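Local atomic coordinates of putative hydroxymethylglutaryl-CoA synthase (Streptococcus mutans, PDB entry 3SQZ), a protein that probably condenses acetyl-CoA with acetoacetyl-CoA to give 3-hydroxy-3-methylglutaryl-CoA, as an acyl-transferring enzyme of the thiolase fold that binds coenzyme A. Residues 168-180 with 306-318. Residues are numbered along the deposited sequence; the frame is centred on the assembly and turned at random.
Sequences LVLASDIAKYGIG and KQIGNIYTGSLFL. With COA (coenzyme A), chain D.
A171 and G314 bring the two backbones within 4.7 Å, CA to CA, and D173 and I311 follow at 5.4 Å, where residues 309-314, leading toward helix 315-326, run beside the C-terminal half of strand 166-175. Strand alternation turns A171, D173 and A175 toward this segment, while S172 and I174 point away. The 309-314 segment holds its own shape: N310 OD1 accepts from Y312 N at 2.9 Å, an Asx turn, ahead of the backbone bond from G314 N to I311 O. D173 illustrates how a buried acid can join distant parts of a chain when each oxygen meets donors from a different part. Its OD1 takes two hydrogen bonds from T313, one from OG1 at 2.8 Å and one from the backbone N at 3.0 Å. Both meet its anti side, yet from opposite faces of the carboxylate plane. A chi1 of 60° sets T313 OG1 between its own N and carbonyl carbon, close enough to share this acceptor with T313 N. OD2 is held by the hydroxyls of T112 and S114 and the backbone N of E113, so both oxygens of the buried carboxylate are hydrogen-bonded.

Y312 lies along the strand, with the D173 carboxylate at its ring edge, the two planes 80° apart. The methyl of A175 sits over one face in a CH-pi contact, CB 3.7 Å from the ring centroid. Beyond it, a water joins Y312 OH to K176 N, and that same hydroxyl lies over one face of the Y177 ring. Y177 in turn places its OH at the edge of the Y312 ring and donates to COA O5P at 2.6 Å. N310 ND2 approaches this phenol oxygen to 3.1 Å. Beside the predicted proton donor/acceptor E113, the two segments thus build part of the pantetheine-binding wall of a thiolase-fold active site, consistent with an HMG-CoA synthase.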
loop_
_atom_site.group_PDB
_atom_site.type_symbol
_atom_site.label_atom_id
_atom_site.label_comp_id
_atom_site.label_asym_id
_atom_site.label_seq_id
_atom_site.Cartn_x
_atom_site.Cartn_y
_atom_site.Cartn_z
ATOM N N LEU A 168 3.175 -5.588 -14.091
ATOM C CA LEU A 168 2.395 -4.638 -13.322
ATOM C C LEU A 168 2.044 -5.260 -11.978
ATOM O O LEU A 168 1.386 -6.309 -11.925
ATOM C CB LEU A 168 1.124 -4.296 -14.082
ATOM C CG LEU A 168 0.162 -3.337 -13.383
ATOM C CD1 LEU A 168 0.819 -1.979 -13.142
ATOM C CD2 LEU A 168 -1.115 -3.209 -14.188
ATOM N N VAL A 169 2.499 -4.623 -10.900
ATOM C CA VAL A 169 2.179 -5.030 -9.546
ATOM C C VAL A 169 1.222 -4.015 -8.943
ATOM O O VAL A 169 1.490 -2.816 -8.975
ATOM C CB VAL A 169 3.454 -5.125 -8.676
ATOM C CG1 VAL A 169 3.118 -5.409 -7.212
ATOM C CG2 VAL A 169 4.385 -6.192 -9.237
ATOM N N LEU A 170 0.102 -4.492 -8.417
ATOM C CA LEU A 170 -0.887 -3.652 -7.755
ATOM C C LEU A 170 -0.960 -4.065 -6.301
ATOM O O LEU A 170 -1.021 -5.255 -5.999
ATOM C CB LEU A 170 -2.272 -3.845 -8.374
ATOM C CG LEU A 170 -2.526 -3.538 -9.850
ATOM C CD1 LEU A 170 -1.877 -2.246 -10.310
ATOM C CD2 LEU A 170 -2.154 -4.699 -10.745
ATOM N N ALA A 171 -0.965 -3.079 -5.410
ATOM C CA ALA A 171 -1.123 -3.311 -3.979
ATOM C C ALA A 171 -2.301 -2.460 -3.547
ATOM O O ALA A 171 -2.156 -1.243 -3.367
ATOM C CB ALA A 171 0.125 -2.898 -3.241
ATOM N N SER A 172 -3.467 -3.091 -3.412
ATOM C CA SER A 172 -4.731 -2.374 -3.302
ATOM C C SER A 172 -5.544 -2.942 -2.153
ATOM O O SER A 172 -5.684 -4.154 -2.029
ATOM C CB SER A 172 -5.514 -2.524 -4.599
ATOM O OG SER A 172 -6.720 -1.794 -4.527
ATOM N N ASP A 173 -6.089 -2.066 -1.312
ATOM C CA ASP A 173 -6.774 -2.524 -0.107
ATOM C C ASP A 173 -7.667 -1.437 0.467
ATOM O O ASP A 173 -7.437 -0.232 0.265
ATOM C CB ASP A 173 -5.763 -2.951 0.966
ATOM C CG ASP A 173 -5.375 -4.423 0.872
ATOM O OD1 ASP A 173 -4.164 -4.713 0.767
ATOM O OD2 ASP A 173 -6.278 -5.284 0.952
ATOM N N ILE A 174 -8.669 -1.891 1.214
ATOM C CA ILE A 174 -9.519 -1.022 2.008
ATOM C C ILE A 174 -9.479 -1.562 3.429
ATOM O O ILE A 174 -9.943 -2.677 3.696
ATOM C CB ILE A 174 -10.951 -0.994 1.463
ATOM C CG1 ILE A 174 -10.948 -0.355 0.074
ATOM C CG2 ILE A 174 -11.866 -0.223 2.406
ATOM C CD1 ILE A 174 -12.239 -0.516 -0.680
ATOM N N ALA A 175 -8.888 -0.775 4.327
ATOM C CA ALA A 175 -8.744 -1.170 5.717
ATOM C C ALA A 175 -9.992 -0.743 6.474
ATOM O O ALA A 175 -10.257 0.446 6.647
ATOM C CB ALA A 175 -7.495 -0.567 6.317
ATOM N N LYS A 176 -10.760 -1.739 6.906
ATOM C CA LYS A 176 -12.086 -1.545 7.467
ATOM C C LYS A 176 -12.167 -2.390 8.734
ATOM O O LYS A 176 -12.096 -3.624 8.662
ATOM C CB LYS A 176 -13.119 -1.981 6.420
ATOM C CG LYS A 176 -14.565 -1.797 6.804
ATOM C CD LYS A 176 -15.508 -2.112 5.641
ATOM C CE LYS A 176 -15.316 -1.131 4.491
ATOM N NZ LYS A 176 -16.246 -1.394 3.353
ATOM N N TYR A 177 -12.303 -1.739 9.890
ATOM C CA TYR A 177 -12.202 -2.426 11.174
ATOM C C TYR A 177 -13.516 -2.486 11.938
ATOM O O TYR A 177 -13.719 -3.399 12.735
ATOM C CB TYR A 177 -11.151 -1.777 12.065
ATOM C CG TYR A 177 -9.711 -2.009 11.677
ATOM C CD1 TYR A 177 -8.922 -2.923 12.367
ATOM C CD2 TYR A 177 -9.125 -1.283 10.655
ATOM C CE1 TYR A 177 -7.592 -3.100 12.043
ATOM C CE2 TYR A 177 -7.804 -1.460 10.315
ATOM C CZ TYR A 177 -7.037 -2.363 11.011
ATOM O OH TYR A 177 -5.710 -2.512 10.665
ATOM N N GLY A 178 -14.384 -1.497 11.732
ATOM C CA GLY A 178 -15.685 -1.485 12.374
ATOM C C GLY A 178 -15.906 -0.321 13.324
ATOM O O GLY A 178 -14.988 0.161 13.996
ATOM N N ILE A 179 -17.149 0.131 13.379
ATOM C CA ILE A 179 -17.532 1.207 14.279
ATOM C C ILE A 179 -17.271 0.830 15.734
ATOM O O ILE A 179 -17.683 -0.238 16.190
ATOM C CB ILE A 179 -19.021 1.546 14.105
ATOM C CG1 ILE A 179 -19.270 2.064 12.689
ATOM C CG2 ILE A 179 -19.472 2.555 15.160
ATOM C CD1 ILE A 179 -20.727 2.197 12.323
ATOM N N GLY A 180 -16.595 1.712 16.468
ATOM C CA GLY A 180 -16.400 1.517 17.892
ATOM C C GLY A 180 -15.246 0.597 18.248
ATOM O O GLY A 180 -14.975 0.381 19.424
ATOM N N LYS A 306 -0.189 9.968 6.923
ATOM C CA LYS A 306 -0.873 10.817 7.901
ATOM C C LYS A 306 -2.216 11.331 7.394
ATOM O O LYS A 306 -3.075 11.699 8.195
ATOM C CB LYS A 306 -0.009 12.019 8.277
ATOM C CG LYS A 306 1.168 11.677 9.147
ATOM C CD LYS A 306 1.872 12.932 9.634
ATOM C CE LYS A 306 3.004 12.602 10.590
ATOM N NZ LYS A 306 3.742 13.807 11.042
ATOM N N GLN A 307 -2.373 11.403 6.074
ATOM C CA GLN A 307 -3.591 11.930 5.457
ATOM C C GLN A 307 -4.522 10.850 4.916
ATOM O O GLN A 307 -5.667 11.141 4.584
ATOM C CB GLN A 307 -3.240 12.863 4.297
ATOM C CG GLN A 307 -2.295 13.998 4.641
ATOM C CD GLN A 307 -2.775 14.793 5.822
ATOM O OE1 GLN A 307 -3.928 15.228 5.869
ATOM N NE2 GLN A 307 -1.899 14.977 6.798
ATOM N N ILE A 308 -4.008 9.628 4.773
ATOM C CA ILE A 308 -4.698 8.542 4.084
ATOM C C ILE A 308 -5.100 7.392 5.003
ATOM O O ILE A 308 -6.141 6.762 4.799
ATOM C CB ILE A 308 -3.804 8.003 2.938
ATOM C CG1 ILE A 308 -3.710 9.071 1.849
ATOM C CG2 ILE A 308 -4.316 6.663 2.389
ATOM C CD1 ILE A 308 -2.561 8.894 0.916
ATOM N N GLY A 309 -4.287 7.116 6.015
ATOM C CA GLY A 309 -4.546 5.987 6.882
ATOM C C GLY A 309 -3.894 4.716 6.375
ATOM O O GLY A 309 -2.963 4.748 5.569
ATOM N N ASN A 310 -4.393 3.588 6.862
ATOM C CA ASN A 310 -3.851 2.272 6.549
ATOM C C ASN A 310 -4.375 1.784 5.206
ATOM O O ASN A 310 -5.584 1.779 4.978
ATOM C CB ASN A 310 -4.314 1.334 7.668
ATOM C CG ASN A 310 -3.653 -0.025 7.643
ATOM O OD1 ASN A 310 -2.838 -0.338 6.774
ATOM N ND2 ASN A 310 -3.996 -0.841 8.631
ATOM N N ILE A 311 -3.469 1.360 4.325
ATOM C CA ILE A 311 -3.874 0.750 3.060
ATOM C C ILE A 311 -3.310 -0.659 2.912
ATOM O O ILE A 311 -3.150 -1.171 1.803
ATOM C CB ILE A 311 -3.594 1.656 1.825
ATOM C CG1 ILE A 311 -2.095 1.811 1.539
ATOM C CG2 ILE A 311 -4.283 3.012 2.014
ATOM C CD1 ILE A 311 -1.811 2.439 0.184
ATOM N N TYR A 312 -3.044 -1.293 4.053
ATOM C CA TYR A 312 -2.606 -2.686 4.087
ATOM C C TYR A 312 -1.427 -2.945 3.126
ATOM O O TYR A 312 -0.334 -2.393 3.343
ATOM C CB TYR A 312 -3.781 -3.648 3.862
ATOM C CG TYR A 312 -4.860 -3.716 4.943
ATOM C CD1 TYR A 312 -4.587 -3.470 6.293
ATOM C CD2 TYR A 312 -6.153 -4.104 4.600
ATOM C CE1 TYR A 312 -5.594 -3.598 7.257
ATOM C CE2 TYR A 312 -7.145 -4.236 5.541
ATOM C CZ TYR A 312 -6.868 -3.983 6.869
ATOM O OH TYR A 312 -7.850 -4.108 7.824
ATOM N N THR A 313 -1.613 -3.766 2.088
ATOM C CA THR A 313 -0.493 -4.139 1.221
ATOM C C THR A 313 0.259 -2.955 0.636
ATOM O O THR A 313 1.464 -3.031 0.413
ATOM C CB THR A 313 -0.931 -5.051 0.042
ATOM O OG1 THR A 313 -1.905 -4.376 -0.768
ATOM C CG2 THR A 313 -1.463 -6.400 0.540
ATOM N N GLY A 314 -0.443 -1.870 0.353
ATOM C CA GLY A 314 0.205 -0.745 -0.283
ATOM C C GLY A 314 0.958 0.177 0.653
ATOM O O GLY A 314 1.664 1.069 0.188
ATOM N N SER A 315 0.857 -0.029 1.964
ATOM C CA SER A 315 1.321 1.000 2.887
ATOM C C SER A 315 2.832 1.241 2.844
ATOM O O SER A 315 3.265 2.390 2.850
ATOM C CB SER A 315 0.851 0.713 4.306
ATOM O OG SER A 315 1.494 -0.439 4.810
ATOM N N LEU A 316 3.628 0.175 2.774
ATOM C CA LEU A 316 5.075 0.312 2.662
ATOM C C LEU A 316 5.430 1.127 1.419
ATOM O O LEU A 316 6.305 2.000 1.450
ATOM C CB LEU A 316 5.716 -1.072 2.564
ATOM C CG LEU A 316 7.213 -1.127 2.239
ATOM C CD1 LEU A 316 8.065 -0.463 3.316
ATOM C CD2 LEU A 316 7.644 -2.575 2.033
ATOM N N PHE A 317 4.737 0.853 0.319
ATOM C CA PHE A 317 5.047 1.460 -0.966
ATOM C C PHE A 317 4.528 2.882 -1.090
ATOM O O PHE A 317 5.143 3.706 -1.752
ATOM C CB PHE A 317 4.592 0.533 -2.084
ATOM C CG PHE A 317 5.236 -0.803 -1.974
ATOM C CD1 PHE A 317 6.555 -0.956 -2.352
ATOM C CD2 PHE A 317 4.582 -1.873 -1.368
ATOM C CE1 PHE A 317 7.203 -2.165 -2.193
ATOM C CE2 PHE A 317 5.222 -3.093 -1.209
ATOM C CZ PHE A 317 6.532 -3.239 -1.627
ATOM N N LEU A 318 3.424 3.174 -0.411
ATOM C CA LEU A 318 2.969 4.546 -0.260
ATOM C C LEU A 318 4.032 5.357 0.496
ATOM O O LEU A 318 4.310 6.503 0.150
ATOM C CB LEU A 318 1.619 4.592 0.462
ATOM C CG LEU A 318 1.063 5.997 0.729
ATOM C CD1 LEU A 318 0.830 6.763 -0.567
ATOM C CD2 LEU A 318 -0.220 5.897 1.541
HETATM N N1A COA D . -2.200 12.077 23.858
HETATM C C2A COA D . -1.193 11.483 23.183
HETATM N N3A COA D . -1.205 10.113 22.984
HETATM C C4A COA D . -2.237 9.374 23.472
HETATM C C5A COA D . -3.281 9.979 24.172
HETATM C C6A COA D . -3.269 11.309 24.364
HETATM N N6A COA D . -4.337 11.947 25.075
HETATM N N7A COA D . -4.176 9.009 24.543
HETATM C C8A COA D . -3.723 7.831 24.104
HETATM N N9A COA D . -2.491 8.079 23.448
HETATM C C1B COA D . -1.717 7.104 22.692
HETATM C C2B COA D . -0.653 6.144 23.293
HETATM O O2B COA D . 0.017 6.230 24.468
HETATM C C3B COA D . -0.170 5.433 22.041
HETATM O O3B COA D . 1.103 5.479 21.529
HETATM P P3B COA D . 2.278 4.694 22.153
HETATM O O7A COA D . 2.142 3.177 21.759
HETATM O O8A COA D . 3.549 5.323 21.501
HETATM O O9A COA D . 2.278 4.872 23.649
HETATM C C4B COA D . -1.406 5.383 21.227
HETATM O O4B COA D . -1.856 6.751 21.284
HETATM C C5B COA D . -2.302 4.199 21.085
HETATM O O5B COA D . -2.896 4.059 22.347
HETATM P P1A COA D . -3.905 2.871 22.618
HETATM O O1A COA D . -3.209 1.487 22.304
HETATM O O2A COA D . -4.387 2.929 24.054
HETATM O O3A COA D . -5.114 3.097 21.605
HETATM P P2A COA D . -6.161 1.978 21.187
HETATM O O4A COA D . -6.447 0.995 22.381
HETATM O O5A COA D . -7.443 2.644 20.743
HETATM O O6A COA D . -5.554 1.134 19.970
HETATM C CBP COA D . -4.268 0.706 17.954
HETATM C CCP COA D . -4.644 1.674 19.048
HETATM C CDP COA D . -3.592 -0.475 18.564
HETATM C CEP COA D . -3.329 1.361 16.969
HETATM C CAP COA D . -5.537 0.298 17.260
HETATM O OAP COA D . -6.041 1.303 16.477
HETATM C C9P COA D . -5.391 -0.989 16.472
HETATM O O9P COA D . -5.347 -2.092 17.006
HETATM N N8P COA D . -5.358 -0.836 15.006
HETATM C C7P COA D . -5.055 -1.957 14.138
HETATM C C6P COA D . -3.602 -2.385 14.174
HETATM C C5P COA D . -3.266 -3.469 13.149
HETATM O O5P COA D . -3.947 -3.634 12.164
HETATM N N4P COA D . -2.063 -4.236 13.331
HETATM C C3P COA D . -1.658 -5.211 12.307
HETATM C C2P COA D . -0.433 -4.872 11.504
HETATM S S1P COA D . 0.968 -4.313 12.417
HETATM O O HOH W 1 -10.323 -4.658 6.709
#